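Local coordinates for protein endoglucanase (Humicola insolens, PDB 1DYS) that hydrolyses internal beta-1,4-glucosidic linkages of cellulose as a family 6 glycoside hydrolase and takes part in the breakdown of plant biomass, at residues 50-55 and 309-314; 84-89 and 136-141; 292-297 and 305-310. All blocks are in the same frame, centred on the assembly; numbering follows the deposited sequence.

Contact 1 of 3, residues 50-55 and 309-314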
ATOM      1  N   PHE A  50     -11.754  15.904  -1.747  1.00 16.48           N
ATOM      2  CA  PHE A  50     -12.261  14.833  -0.897  1.00 13.84           C
ATOM      3  C   PHE A  50     -11.171  14.177  -0.052  1.00 14.81           C
ATOM      4  O   PHE A  50      -9.971  14.223  -0.342  1.00 15.09           O
ATOM      5  CB  PHE A  50     -12.769  13.718  -1.849  1.00 13.55           C
ATOM      6  CG  PHE A  50     -14.147  13.963  -2.371  1.00 13.29           C
ATOM      7  CD1 PHE A  50     -14.485  15.146  -2.991  1.00 16.48           C
ATOM      8  CD2 PHE A  50     -15.127  12.993  -2.213  1.00 15.87           C
ATOM      9  CE1 PHE A  50     -15.760  15.357  -3.450  1.00 15.15           C
ATOM     10  CE2 PHE A  50     -16.431  13.202  -2.648  1.00 16.11           C
ATOM     11  CZ  PHE A  50     -16.761  14.401  -3.293  1.00 15.82           C
ATOM     12  N   TYR A  51     -11.651  13.570   1.039  1.00 11.65           N
ATOM     13  CA  TYR A  51     -10.823  12.732   1.929  1.00 12.70           C
ATOM     14  C   TYR A  51     -10.996  11.270   1.535  1.00 11.84           C
ATOM     15  O   TYR A  51     -12.143  10.774   1.469  1.00 15.79           O
ATOM     16  CB  TYR A  51     -11.373  12.907   3.356  1.00 13.11           C
ATOM     17  CG  TYR A  51     -11.103  14.239   4.036  1.00 13.50           C
ATOM     18  CD1 TYR A  51     -11.888  15.333   3.672  1.00 13.00           C
ATOM     19  CD2 TYR A  51     -10.164  14.414   5.025  1.00 15.21           C
ATOM     20  CE1 TYR A  51     -11.729  16.573   4.248  1.00 15.73           C
ATOM     21  CE2 TYR A  51      -9.991  15.658   5.627  1.00 16.71           C
ATOM     22  CZ  TYR A  51     -10.768  16.728   5.223  1.00 19.01           C
ATOM     23  OH  TYR A  51     -10.568  17.952   5.825  1.00 16.58           O
ATOM     24  N   TRP A  52      -9.903  10.554   1.289  1.00 13.83           N
ATOM     25  CA  TRP A  52      -9.951   9.170   0.913  1.00 12.86           C
ATOM     26  C   TRP A  52      -9.867   8.225   2.113  1.00 13.06           C
ATOM     27  O   TRP A  52      -8.888   8.213   2.846  1.00 15.63           O
ATOM     28  CB  TRP A  52      -8.811   8.828  -0.046  1.00 13.88           C
ATOM     29  CG  TRP A  52      -9.016   9.428  -1.417  1.00 11.93           C
ATOM     30  CD1 TRP A  52      -9.043  10.753  -1.755  1.00 14.24           C
ATOM     31  CD2 TRP A  52      -9.268   8.694  -2.636  1.00 12.10           C
ATOM     32  NE1 TRP A  52      -9.219  10.908  -3.104  1.00 10.67           N
ATOM     33  CE2 TRP A  52      -9.372   9.646  -3.655  1.00 12.07           C
ATOM     34  CE3 TRP A  52      -9.384   7.331  -2.933  1.00 12.55           C
ATOM     35  CZ2 TRP A  52      -9.591   9.266  -4.993  1.00 12.99           C
ATOM     36  CZ3 TRP A  52      -9.608   6.960  -4.253  1.00 13.86           C
ATOM     37  CH2 TRP A  52      -9.697   7.935  -5.272  1.00 13.59           C
ATOM     38  N   ILE A  53     -10.961   7.454   2.222  1.00 11.99           N
ATOM     39  CA  ILE A  53     -11.046   6.516   3.371  1.00 13.95           C
ATOM     40  C   ILE A  53     -10.732   5.131   2.829  1.00 15.56           C
ATOM     41  O   ILE A  53     -11.640   4.290   2.613  1.00 13.88           O
ATOM     42  CB  ILE A  53     -12.420   6.579   4.039  1.00 11.83           C
ATOM     43  CG1 ILE A  53     -12.904   7.986   4.390  1.00 13.23           C
ATOM     44  CG2 ILE A  53     -12.310   5.778   5.369  1.00 15.04           C
ATOM     45  CD1 ILE A  53     -11.936   8.946   5.020  1.00 14.75           C
ATOM     46  N   SER A  54      -9.475   4.971   2.443  1.00 15.20           N
ATOM     47  CA  SER A  54      -9.021   3.844   1.620  1.00 10.25           C
ATOM     48  C   SER A  54      -8.758   2.557   2.367  1.00 14.35           C
ATOM     49  O   SER A  54      -8.306   1.589   1.758  1.00 15.04           O
ATOM     50  CB  SER A  54      -7.796   4.272   0.802  1.00 13.89           C
ATOM     51  OG  SER A  54      -8.083   5.479   0.066  1.00 17.22           O
ATOM     52  N   ASN A  55      -8.951   2.538   3.666  1.00 15.12           N
ATOM     53  CA  ASN A  55      -8.785   1.331   4.475  1.00 14.74           C
ATOM     54  C   ASN A  55      -9.321   1.606   5.879  1.00 15.53           C
ATOM     55  O   ASN A  55      -9.761   2.717   6.205  1.00 15.28           O
ATOM     56  CB  ASN A  55      -7.351   0.830   4.509  1.00 14.25           C
ATOM     57  CG  ASN A  55      -6.430   1.940   4.945  1.00 15.84           C
ATOM     58  OD1 ASN A  55      -6.523   2.491   6.038  1.00 15.76           O
ATOM     59  ND2 ASN A  55      -5.557   2.325   4.007  1.00 20.84           N
ATOM     60  N   VAL A 309     -11.328  15.285  -6.374  1.00 13.08           N
ATOM     61  CA  VAL A 309     -11.425  14.072  -5.540  1.00 11.26           C
ATOM     62  C   VAL A 309     -10.018  13.519  -5.340  1.00 10.78           C
ATOM     63  O   VAL A 309      -9.568  13.449  -4.221  1.00 13.32           O
ATOM     64  CB  VAL A 309     -12.358  13.078  -6.245  1.00  8.84           C
ATOM     65  CG1 VAL A 309     -12.588  11.883  -5.319  1.00 10.12           C
ATOM     66  CG2 VAL A 309     -13.693  13.700  -6.640  1.00 15.13           C
ATOM     67  N   LYS A 310      -9.309  13.120  -6.431  1.00 12.84           N
ATOM     68  CA  LYS A 310      -7.926  12.690  -6.215  1.00 14.13           C
ATOM     69  C   LYS A 310      -7.102  13.876  -5.758  1.00 13.15           C
ATOM     70  O   LYS A 310      -7.186  14.965  -6.352  1.00 13.30           O
ATOM     71  CB  LYS A 310      -7.380  12.267  -7.587  1.00 13.66           C
ATOM     72  CG  LYS A 310      -5.888  12.100  -7.731  1.00 12.89           C
ATOM     73  CD  LYS A 310      -5.360  10.861  -7.014  1.00 15.43           C
ATOM     74  CE  LYS A 310      -3.834  10.985  -6.997  1.00 13.14           C
ATOM     75  NZ  LYS A 310      -3.243   9.678  -6.508  1.00 18.31           N
ATOM     76  N   PRO A 311      -6.261  13.709  -4.788  1.00 12.10           N
ATOM     77  CA  PRO A 311      -5.357  14.787  -4.322  1.00 12.11           C
ATOM     78  C   PRO A 311      -4.157  14.911  -5.246  1.00 14.07           C
ATOM     79  O   PRO A 311      -3.239  14.088  -5.110  1.00 13.76           O
ATOM     80  CB  PRO A 311      -4.918  14.428  -2.899  1.00 14.97           C
ATOM     81  CG  PRO A 311      -5.950  13.355  -2.544  1.00 16.80           C
ATOM     82  CD  PRO A 311      -6.162  12.594  -3.851  1.00 13.71           C
ATOM     83  N   GLY A 312      -4.129  15.836  -6.194  1.00 12.88           N
ATOM     84  CA  GLY A 312      -3.051  15.943  -7.150  1.00 15.35           C
ATOM     85  C   GLY A 312      -1.759  16.314  -6.415  1.00 15.66           C
ATOM     86  O   GLY A 312      -1.728  17.309  -5.688  1.00 14.37           O
ATOM     87  N   GLY A 313      -0.769  15.459  -6.663  1.00 12.66           N
ATOM     88  CA  GLY A 313       0.526  15.559  -5.995  1.00 12.24           C
ATOM     89  C   GLY A 313       0.774  14.227  -5.265  1.00 14.01           C
ATOM     90  O   GLY A 313       1.928  13.834  -5.082  1.00 15.98           O
ATOM     91  N   GLU A 314      -0.292  13.501  -4.934  1.00 15.55           N
ATOM     92  CA  GLU A 314      -0.107  12.138  -4.391  1.00 16.28           C
ATOM     93  C   GLU A 314       0.113  11.186  -5.563  1.00 17.65           C
ATOM     94  O   GLU A 314      -0.700  11.183  -6.466  1.00 14.94           O
ATOM     95  CB  GLU A 314      -1.418  11.717  -3.673  1.00 15.42           C
ATOM     96  CG  GLU A 314      -1.532  12.392  -2.323  1.00 14.51           C
ATOM     97  CD  GLU A 314      -2.670  11.998  -1.416  1.00 21.84           C
ATOM     98  OE1 GLU A 314      -3.420  11.065  -1.769  1.00 22.23           O
ATOM     99  OE2 GLU A 314      -2.855  12.624  -0.345  1.00 22.72           O
TER

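Contact 2 of 3, residues 84-89 and 136-141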
ATOM      1  N   VAL A  84     -14.365   9.576   0.199  1.00 11.69           N
ATOM      2  CA  VAL A  84     -14.306   8.509  -0.820  1.00  9.75           C
ATOM      3  C   VAL A  84     -14.379   7.181  -0.039  1.00 11.01           C
ATOM      4  O   VAL A  84     -13.558   6.985   0.834  1.00 14.07           O
ATOM      5  CB  VAL A  84     -12.999   8.531  -1.628  1.00 12.58           C
ATOM      6  CG1 VAL A  84     -13.139   7.532  -2.783  1.00 15.29           C
ATOM      7  CG2 VAL A  84     -12.753   9.925  -2.223  1.00 11.72           C
ATOM      8  N   LEU A  85     -15.435   6.417  -0.278  1.00 12.20           N
ATOM      9  CA  LEU A  85     -15.612   5.122   0.411  1.00 11.40           C
ATOM     10  C   LEU A  85     -14.988   4.135  -0.563  1.00 12.29           C
ATOM     11  O   LEU A  85     -15.525   3.903  -1.663  1.00 13.55           O
ATOM     12  CB  LEU A  85     -17.120   4.918   0.619  1.00 13.55           C
ATOM     13  CG  LEU A  85     -17.498   3.716   1.483  1.00 12.40           C
ATOM     14  CD1 LEU A  85     -18.792   4.022   2.219  1.00 15.19           C
ATOM     15  CD2 LEU A  85     -17.617   2.468   0.628  1.00 17.10           C
ATOM     16  N   TYR A  86     -13.823   3.610  -0.169  1.00 13.64           N
ATOM     17  CA  TYR A  86     -13.026   2.815  -1.105  1.00 10.83           C
ATOM     18  C   TYR A  86     -12.285   1.678  -0.414  1.00 15.34           C
ATOM     19  O   TYR A  86     -11.104   1.836  -0.130  1.00 14.86           O
ATOM     20  CB  TYR A  86     -12.038   3.763  -1.815  1.00 12.42           C
ATOM     21  CG  TYR A  86     -11.081   3.231  -2.823  1.00 12.60           C
ATOM     22  CD1 TYR A  86     -11.475   2.437  -3.896  1.00  9.94           C
ATOM     23  CD2 TYR A  86      -9.707   3.512  -2.743  1.00 13.74           C
ATOM     24  CE1 TYR A  86     -10.593   1.973  -4.871  1.00 12.13           C
ATOM     25  CE2 TYR A  86      -8.810   3.047  -3.674  1.00 16.78           C
ATOM     26  CZ  TYR A  86      -9.249   2.274  -4.738  1.00 15.36           C
ATOM     27  OH  TYR A  86      -8.324   1.824  -5.661  1.00 14.76           O
ATOM     28  N   ASN A  87     -13.007   0.599  -0.138  1.00 15.39           N
ATOM     29  CA  ASN A  87     -12.308  -0.572   0.466  1.00 10.89           C
ATOM     30  C   ASN A  87     -12.959  -1.868   0.052  1.00 12.51           C
ATOM     31  O   ASN A  87     -12.972  -2.874   0.811  1.00 14.17           O
ATOM     32  CB  ASN A  87     -12.272  -0.377   1.977  1.00 12.53           C
ATOM     33  CG  ASN A  87     -11.175  -1.232   2.625  1.00 15.12           C
ATOM     34  OD1 ASN A  87     -10.247  -1.698   1.966  1.00 13.51           O
ATOM     35  ND2 ASN A  87     -11.297  -1.427   3.924  1.00 14.63           N
ATOM     36  N   LEU A  88     -13.467  -1.934  -1.180  1.00 12.48           N
ATOM     37  CA  LEU A  88     -14.139  -3.159  -1.634  1.00 13.76           C
ATOM     38  C   LEU A  88     -13.261  -4.381  -1.564  1.00 13.37           C
ATOM     39  O   LEU A  88     -12.045  -4.395  -1.822  1.00 14.66           O
ATOM     40  CB  LEU A  88     -14.478  -2.932  -3.140  1.00 16.32           C
ATOM     41  CG  LEU A  88     -15.591  -3.786  -3.749  1.00 16.68           C
ATOM     42  CD1 LEU A  88     -16.925  -3.475  -3.082  1.00 16.55           C
ATOM     43  CD2 LEU A  88     -15.659  -3.529  -5.255  1.00 16.00           C
ATOM     44  N   PRO A  89     -13.852  -5.499  -1.176  1.00 15.44           N
ATOM     45  CA  PRO A  89     -13.098  -6.749  -1.204  1.00 15.41           C
ATOM     46  C   PRO A  89     -12.741  -7.048  -2.650  1.00 15.17           C
ATOM     47  O   PRO A  89     -13.517  -6.830  -3.610  1.00 14.69           O
ATOM     48  CB  PRO A  89     -14.020  -7.844  -0.630  1.00 15.65           C
ATOM     49  CG  PRO A  89     -15.083  -7.021   0.009  1.00 15.43           C
ATOM     50  CD  PRO A  89     -15.218  -5.686  -0.714  1.00 12.94           C
ATOM     51  N   LEU A 136     -18.857   6.491  -3.923  1.00 13.71           N
ATOM     52  CA  LEU A 136     -18.801   5.083  -3.613  1.00 12.72           C
ATOM     53  C   LEU A 136     -17.977   4.292  -4.619  1.00 10.83           C
ATOM     54  O   LEU A 136     -18.276   4.087  -5.779  1.00 13.13           O
ATOM     55  CB  LEU A 136     -20.188   4.436  -3.601  1.00 12.51           C
ATOM     56  CG  LEU A 136     -21.199   5.076  -2.655  1.00 16.39           C
ATOM     57  CD1 LEU A 136     -22.586   4.665  -3.112  1.00 15.36           C
ATOM     58  CD2 LEU A 136     -20.892   4.665  -1.223  1.00 18.35           C
ATOM     59  N   GLU A 137     -16.926   3.694  -4.076  1.00 12.51           N
ATOM     60  CA  GLU A 137     -16.041   2.735  -4.689  1.00 14.89           C
ATOM     61  C   GLU A 137     -15.609   2.979  -6.119  1.00 11.61           C
ATOM     62  O   GLU A 137     -16.037   2.393  -7.137  1.00 13.87           O
ATOM     63  CB  GLU A 137     -16.716   1.337  -4.603  1.00 12.34           C
ATOM     64  CG  GLU A 137     -16.918   0.833  -3.174  1.00 13.28           C
ATOM     65  CD  GLU A 137     -15.606   0.502  -2.434  1.00 12.17           C
ATOM     66  OE1 GLU A 137     -14.552   0.426  -3.088  1.00 11.92           O
ATOM     67  OE2 GLU A 137     -15.702   0.238  -1.235  1.00 13.65           O
ATOM     68  N   PRO A 138     -14.683   3.899  -6.284  1.00 12.86           N
ATOM     69  CA  PRO A 138     -14.071   4.262  -7.550  1.00  8.34           C
ATOM     70  C   PRO A 138     -13.678   3.018  -8.344  1.00 14.11           C
ATOM     71  O   PRO A 138     -13.122   2.027  -7.901  1.00 12.67           O
ATOM     72  CB  PRO A 138     -12.836   5.093  -7.194  1.00 13.80           C
ATOM     73  CG  PRO A 138     -13.296   5.717  -5.884  1.00 14.20           C
ATOM     74  CD  PRO A 138     -14.092   4.650  -5.144  1.00 14.92           C
ATOM     75  N   ASP A 139     -14.033   3.032  -9.624  1.00 13.22           N
ATOM     76  CA  ASP A 139     -13.816   2.071 -10.667  1.00 14.09           C
ATOM     77  C   ASP A 139     -14.503   0.727 -10.450  1.00 15.12           C
ATOM     78  O   ASP A 139     -14.236  -0.151 -11.258  1.00 15.93           O
ATOM     79  CB  ASP A 139     -12.317   1.833 -10.979  1.00 13.10           C
ATOM     80  CG  ASP A 139     -11.713   3.094 -11.555  1.00 15.49           C
ATOM     81  OD1 ASP A 139     -12.506   3.867 -12.177  1.00 14.68           O
ATOM     82  OD2 ASP A 139     -10.485   3.318 -11.446  1.00 18.06           O
ATOM     83  N   ALA A 140     -15.275   0.515  -9.376  1.00 14.06           N
ATOM     84  CA  ALA A 140     -15.845  -0.830  -9.166  1.00 13.79           C
ATOM     85  C   ALA A 140     -16.768  -1.174 -10.336  1.00 15.47           C
ATOM     86  O   ALA A 140     -16.674  -2.268 -10.839  1.00 17.78           O
ATOM     87  CB  ALA A 140     -16.601  -0.915  -7.842  1.00 12.43           C
ATOM     88  N   ILE A 141     -17.678  -0.268 -10.666  1.00 15.62           N
ATOM     89  CA  ILE A 141     -18.578  -0.588 -11.814  1.00 14.08           C
ATOM     90  C   ILE A 141     -17.850  -0.790 -13.106  1.00 19.31           C
ATOM     91  O   ILE A 141     -18.186  -1.680 -13.913  1.00 20.35           O
ATOM     92  CB  ILE A 141     -19.645   0.503 -11.856  1.00 16.62           C
ATOM     93  CG1 ILE A 141     -20.556   0.302 -10.638  1.00 22.60           C
ATOM     94  CG2 ILE A 141     -20.481   0.433 -13.141  1.00 20.87           C
ATOM     95  CD1 ILE A 141     -21.577   1.407 -10.505  1.00 22.62           C
TER

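Contact 3 of 3, residues 292-297 and 305-310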
ATOM      1  N   GLN A 292     -10.134  23.059 -12.927  1.00 16.03           N
ATOM      2  CA  GLN A 292     -11.077  23.998 -12.339  1.00 18.15           C
ATOM      3  C   GLN A 292     -11.428  23.597 -10.914  1.00 16.47           C
ATOM      4  O   GLN A 292     -11.828  22.460 -10.654  1.00 20.75           O
ATOM      5  CB  GLN A 292     -12.363  23.936 -13.201  1.00 25.11           C
ATOM      6  CG  GLN A 292     -13.646  24.306 -12.497  1.00 36.07           C
ATOM      7  CD  GLN A 292     -13.884  25.806 -12.484  1.00 39.06           C
ATOM      8  OE1 GLN A 292     -13.999  26.367 -13.576  1.00 42.29           O
ATOM      9  NE2 GLN A 292     -13.983  26.424 -11.311  1.00 33.92           N
ATOM     10  N   PRO A 293     -11.301  24.520 -10.000  1.00 19.51           N
ATOM     11  CA  PRO A 293     -11.687  24.277  -8.606  1.00 16.62           C
ATOM     12  C   PRO A 293     -13.186  24.075  -8.505  1.00 17.64           C
ATOM     13  O   PRO A 293     -13.968  24.417  -9.383  1.00 19.12           O
ATOM     14  CB  PRO A 293     -11.220  25.497  -7.797  1.00 21.39           C
ATOM     15  CG  PRO A 293     -10.140  26.048  -8.736  1.00 21.89           C
ATOM     16  CD  PRO A 293     -10.701  25.837 -10.147  1.00 20.59           C
ATOM     17  N   PHE A 294     -13.612  23.534  -7.346  1.00 15.74           N
ATOM     18  CA  PHE A 294     -15.012  23.277  -7.136  1.00 18.02           C
ATOM     19  C   PHE A 294     -15.922  24.449  -7.546  1.00 19.91           C
ATOM     20  O   PHE A 294     -15.682  25.587  -7.190  1.00 19.02           O
ATOM     21  CB  PHE A 294     -15.255  22.919  -5.659  1.00 18.48           C
ATOM     22  CG  PHE A 294     -16.688  23.140  -5.236  1.00 18.57           C
ATOM     23  CD1 PHE A 294     -17.646  22.216  -5.573  1.00 17.71           C
ATOM     24  CD2 PHE A 294     -17.078  24.266  -4.530  1.00 20.19           C
ATOM     25  CE1 PHE A 294     -18.974  22.414  -5.229  1.00 22.25           C
ATOM     26  CE2 PHE A 294     -18.394  24.470  -4.169  1.00 17.34           C
ATOM     27  CZ  PHE A 294     -19.364  23.547  -4.521  1.00 17.52           C
ATOM     28  N   THR A 295     -17.006  24.052  -8.224  1.00 18.12           N
ATOM     29  CA  THR A 295     -18.049  25.002  -8.602  1.00 19.71           C
ATOM     30  C   THR A 295     -19.332  24.263  -8.938  1.00 18.88           C
ATOM     31  O   THR A 295     -19.285  23.117  -9.416  1.00 20.71           O
ATOM     32  CB  THR A 295     -17.609  25.919  -9.772  1.00 16.83           C
ATOM     33  OG1 THR A 295     -18.708  26.857  -9.981  1.00 22.18           O
ATOM     34  CG2 THR A 295     -17.406  25.141 -11.046  1.00 26.18           C
ATOM     35  N   THR A 296     -20.486  24.941  -8.745  1.00 18.59           N
ATOM     36  CA  THR A 296     -21.750  24.364  -9.165  1.00 19.93           C
ATOM     37  C   THR A 296     -22.182  25.007 -10.494  1.00 22.13           C
ATOM     38  O   THR A 296     -23.176  24.597 -11.092  1.00 20.87           O
ATOM     39  CB  THR A 296     -22.887  24.540  -8.149  1.00 26.99           C
ATOM     40  OG1 THR A 296     -22.930  25.923  -7.730  1.00 23.44           O
ATOM     41  CG2 THR A 296     -22.728  23.736  -6.873  1.00 23.00           C
ATOM     42  N   ASN A 297     -21.368  25.934 -10.984  1.00 24.08           N
ATOM     43  CA  ASN A 297     -21.608  26.587 -12.301  1.00 23.19           C
ATOM     44  C   ASN A 297     -21.054  25.652 -13.371  1.00 21.04           C
ATOM     45  O   ASN A 297     -19.978  25.848 -13.950  1.00 25.87           O
ATOM     46  CB  ASN A 297     -20.841  27.900 -12.308  1.00 28.03           C
ATOM     47  CG  ASN A 297     -21.317  29.014 -11.409  1.00 44.66           C
ATOM     48  OD1 ASN A 297     -22.483  29.132 -11.014  1.00 51.46           O
ATOM     49  ND2 ASN A 297     -20.401  29.925 -11.052  1.00 44.39           N
ATOM     50  N   ALA A 305     -21.892  19.236  -9.743  1.00 17.98           N
ATOM     51  CA  ALA A 305     -20.735  20.052  -9.394  1.00 17.71           C
ATOM     52  C   ALA A 305     -19.452  19.516 -10.010  1.00 19.11           C
ATOM     53  O   ALA A 305     -19.341  18.326 -10.331  1.00 17.63           O
ATOM     54  CB  ALA A 305     -20.566  20.114  -7.871  1.00 18.77           C
ATOM     55  N   ILE A 306     -18.527  20.436 -10.216  1.00 18.04           N
ATOM     56  CA  ILE A 306     -17.148  20.056 -10.541  1.00 15.41           C
ATOM     57  C   ILE A 306     -16.475  20.026  -9.176  1.00 13.99           C
ATOM     58  O   ILE A 306     -16.720  20.917  -8.360  1.00 17.21           O
ATOM     59  CB  ILE A 306     -16.411  21.027 -11.501  1.00 17.17           C
ATOM     60  CG1 ILE A 306     -17.031  20.819 -12.883  1.00 18.89           C
ATOM     61  CG2 ILE A 306     -14.901  20.766 -11.462  1.00 15.71           C
ATOM     62  CD1 ILE A 306     -16.836  21.889 -13.926  1.00 24.44           C
ATOM     63  N   VAL A 307     -15.800  18.931  -8.820  1.00 14.07           N
ATOM     64  CA  VAL A 307     -15.104  18.790  -7.555  1.00 16.02           C
ATOM     65  C   VAL A 307     -13.658  18.348  -7.783  1.00 14.25           C
ATOM     66  O   VAL A 307     -13.220  18.111  -8.935  1.00 12.07           O
ATOM     67  CB  VAL A 307     -15.812  17.731  -6.641  1.00 10.04           C
ATOM     68  CG1 VAL A 307     -17.206  18.222  -6.255  1.00 18.88           C
ATOM     69  CG2 VAL A 307     -15.858  16.403  -7.401  1.00 15.95           C
ATOM     70  N   TRP A 308     -12.826  18.343  -6.747  1.00 14.38           N
ATOM     71  CA  TRP A 308     -11.521  17.678  -6.759  1.00 13.45           C
ATOM     72  C   TRP A 308     -11.629  16.465  -5.805  1.00 12.10           C
ATOM     73  O   TRP A 308     -11.998  16.602  -4.623  1.00 15.65           O
ATOM     74  CB  TRP A 308     -10.336  18.515  -6.325  1.00 13.60           C
ATOM     75  CG  TRP A 308      -9.902  19.621  -7.219  1.00 13.39           C
ATOM     76  CD1 TRP A 308     -10.548  20.104  -8.304  1.00 15.59           C
ATOM     77  CD2 TRP A 308      -8.680  20.352  -7.086  1.00 10.36           C
ATOM     78  NE1 TRP A 308      -9.792  21.119  -8.890  1.00 15.23           N
ATOM     79  CE2 TRP A 308      -8.663  21.286  -8.151  1.00 12.08           C
ATOM     80  CE3 TRP A 308      -7.609  20.311  -6.176  1.00 12.71           C
ATOM     81  CZ2 TRP A 308      -7.593  22.186  -8.270  1.00 14.21           C
ATOM     82  CZ3 TRP A 308      -6.567  21.197  -6.310  1.00 14.85           C
ATOM     83  CH2 TRP A 308      -6.561  22.109  -7.378  1.00 16.00           C
ATOM     84  N   VAL A 309     -11.328  15.285  -6.374  1.00 13.08           N
ATOM     85  CA  VAL A 309     -11.425  14.072  -5.540  1.00 11.26           C
ATOM     86  C   VAL A 309     -10.018  13.519  -5.340  1.00 10.78           C
ATOM     87  O   VAL A 309      -9.568  13.449  -4.221  1.00 13.32           O
ATOM     88  CB  VAL A 309     -12.358  13.078  -6.245  1.00  8.84           C
ATOM     89  CG1 VAL A 309     -12.588  11.883  -5.319  1.00 10.12           C
ATOM     90  CG2 VAL A 309     -13.693  13.700  -6.640  1.00 15.13           C
ATOM     91  N   LYS A 310      -9.309  13.120  -6.431  1.00 12.84           N
ATOM     92  CA  LYS A 310      -7.926  12.690  -6.215  1.00 14.13           C
ATOM     93  C   LYS A 310      -7.102  13.876  -5.758  1.00 13.15           C
ATOM     94  O   LYS A 310      -7.186  14.965  -6.352  1.00 13.30           O
ATOM     95  CB  LYS A 310      -7.380  12.267  -7.587  1.00 13.66           C
ATOM     96  CG  LYS A 310      -5.888  12.100  -7.731  1.00 12.89           C
ATOM     97  CD  LYS A 310      -5.360  10.861  -7.014  1.00 15.43           C
ATOM     98  CE  LYS A 310      -3.834  10.985  -6.997  1.00 13.14           C
ATOM     99  NZ  LYS A 310      -3.243   9.678  -6.508  1.00 18.31           N
TER

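Contact 1 of 3, residues 50-55 and 309-314
W52 reaches from the middle of strand 51-53 across to the loop that follows strand 303-307. CB starts toward that loop, with CG anti to the carbonyl carbon (chi1 -71°). W52 CD1 comes 4.0 Å from P311 CD. The next atom, W52 NE1, gives a nearly straight hydrogen bond of 2.8 Å to V309 O, at 166°. The oxygen lies close to the indole plane, whereas the N-H comes down from above the carbonyl plane. On the six-membered ring, W52 CZ2 rests 4.0 Å from V309 CG1.

The same valine meets F50 with both branches: V309 CG2 sits over one face of the phenyl ring, a CH-pi contact 4.2 Å from the centroid, while V309 CG1 packs 3.9 Å from F50 CB. A beta-branched residue suits this place because CG1 can wedge between F50 and W52 while CG2 covers the phenyl face.

W52, S54, K310 and E314 are all probable substrate-binding residues. K310 NZ turns back to E314 O and to D316, and E314 OE2 pairs with K20. The one indole N-H is spent on V309 O, which helps fix the rotation of the ring and probably leaves it to meet sugar by stacking.

Contact 2 of 3, residues 84-89 and 136-141
E137 folds its carboxylate back against the loop that leaves strand 79-85, and the buried, polar part of the contact gathers there. Its chain bends at chi2 (-68°), which brings the acid group to the backbone N-H groups of N87 and L88. N87 N donates to E137 OE2 over 2.9 Å, on the syn side and somewhat out of the carboxylate plane; L88 N makes a weak bond of 3.2 Å to E137 OE1. Y112 adds a hydroxyl to OE2. A glutamate suits the place, since one carboxylate can receive two successive amides of a loop. Just before it, L85 and L136 form a parallel bridge, and E137 N bonds to L85 O at 2.8 Å. The leucine side chains run side by side in the same direction, with L85 CD1 4.1 Å from L136 CD2. Beyond the carboxylate, L88 CD2 meets A140 CB at 3.8 Å, the small alanine letting the start of helix 140-146 come close.

The other side is more open. P138, partly exposed, sets CG 3.6 Å from V84 CG1 and CD 3.6 Å from Y86 CD1, its compact ring filling the corner between valine and tyrosine. The Y86 ring, also partly exposed, carries its hydroxyl to D92, a probable proton donor, and makes a cation-pi contact with R91. D139, probably a proton donor as well, sits in the type II turn from E137 to A140.

The buried E137 carboxylate, gripped by backbone N-H groups, would probably tend to stay ionised, and it ties two loops at the C-terminal ends of neighbouring parallel strands, where this fold places its active site.

Contact 3 of 3, residues 292-297 and 305-310
F294 lays its ring along the edge of strand 303-307, overlapping A305 and V307, two residues whose side chains lie on the same side of an extended strand. With CG anti to the backbone N (chi1 158°), the ring runs obliquely past the strand: F294 CE1 comes 3.8 Å from A305 CB, and F294 CD1 comes 4.1 Å from V307 CG1. The small A305 leaves room for a large flat neighbour, and V307 supplies a methyl to the neighbouring ring atom. L11 of strand 10-11 also packs on F294 and V307.

Between F294 and the residues on the far side of the strand the backbones pair. T295 N donates to I306 O over 3.2 Å, and I306 N returns a bond of 2.9 Å to T295 O. Together they make an antiparallel hydrogen-bonded pair, a single bridge that adds a short piece of loop to strand 303-307. That strand otherwise runs parallel to strand 262-266 in the central sheet of the family 6 alpha/beta-barrel, whereas the loop 292-297 lies against it in the reverse sense. T295 suits the end of this pairing, because its OG1 takes the backbone N-H of N297 in an ST turn that bends the chain.

Across from F294, I306 points its CG2 branch at Q292, meeting Q292 CG at 3.9 Å; the two side chains cross at about a right angle. The glutamine chain bends at chi2, which brings Q292 NE2 back to P293 O at 2.8 Å, with the acceptor in the amide plane. W308 closes this end. Its NE1 donates to Q292 O over 3.0 Å at a bent 138°, the N-H approaching from above the carbonyl plane, while the indole stacks with F290.

In the fold
The three contacts follow the curled parallel sheet. Contacts 1 and 2 have centres about 12 Å apart and are stitched by neighbouring strands: Y51 O lies 2.8 Å from V84 N, and I53 N 3.0 Å from V84 O, both probable hydrogen bonds. V84 CG2 also packs 3.7 Å from V309 CG1. Contact 3 shares V309 and K310 with contact 1, where F50 N lies 3.0 Å from W308 O; its centre is about 20 Å from that of contact 2. Contacts 1 and 2 border the probable active site: the W52 side chain is about 8 Å from those of D92 and D139. Contact 3 reaches the site through K310; its W308 side chain is about 11 Å from that of E314.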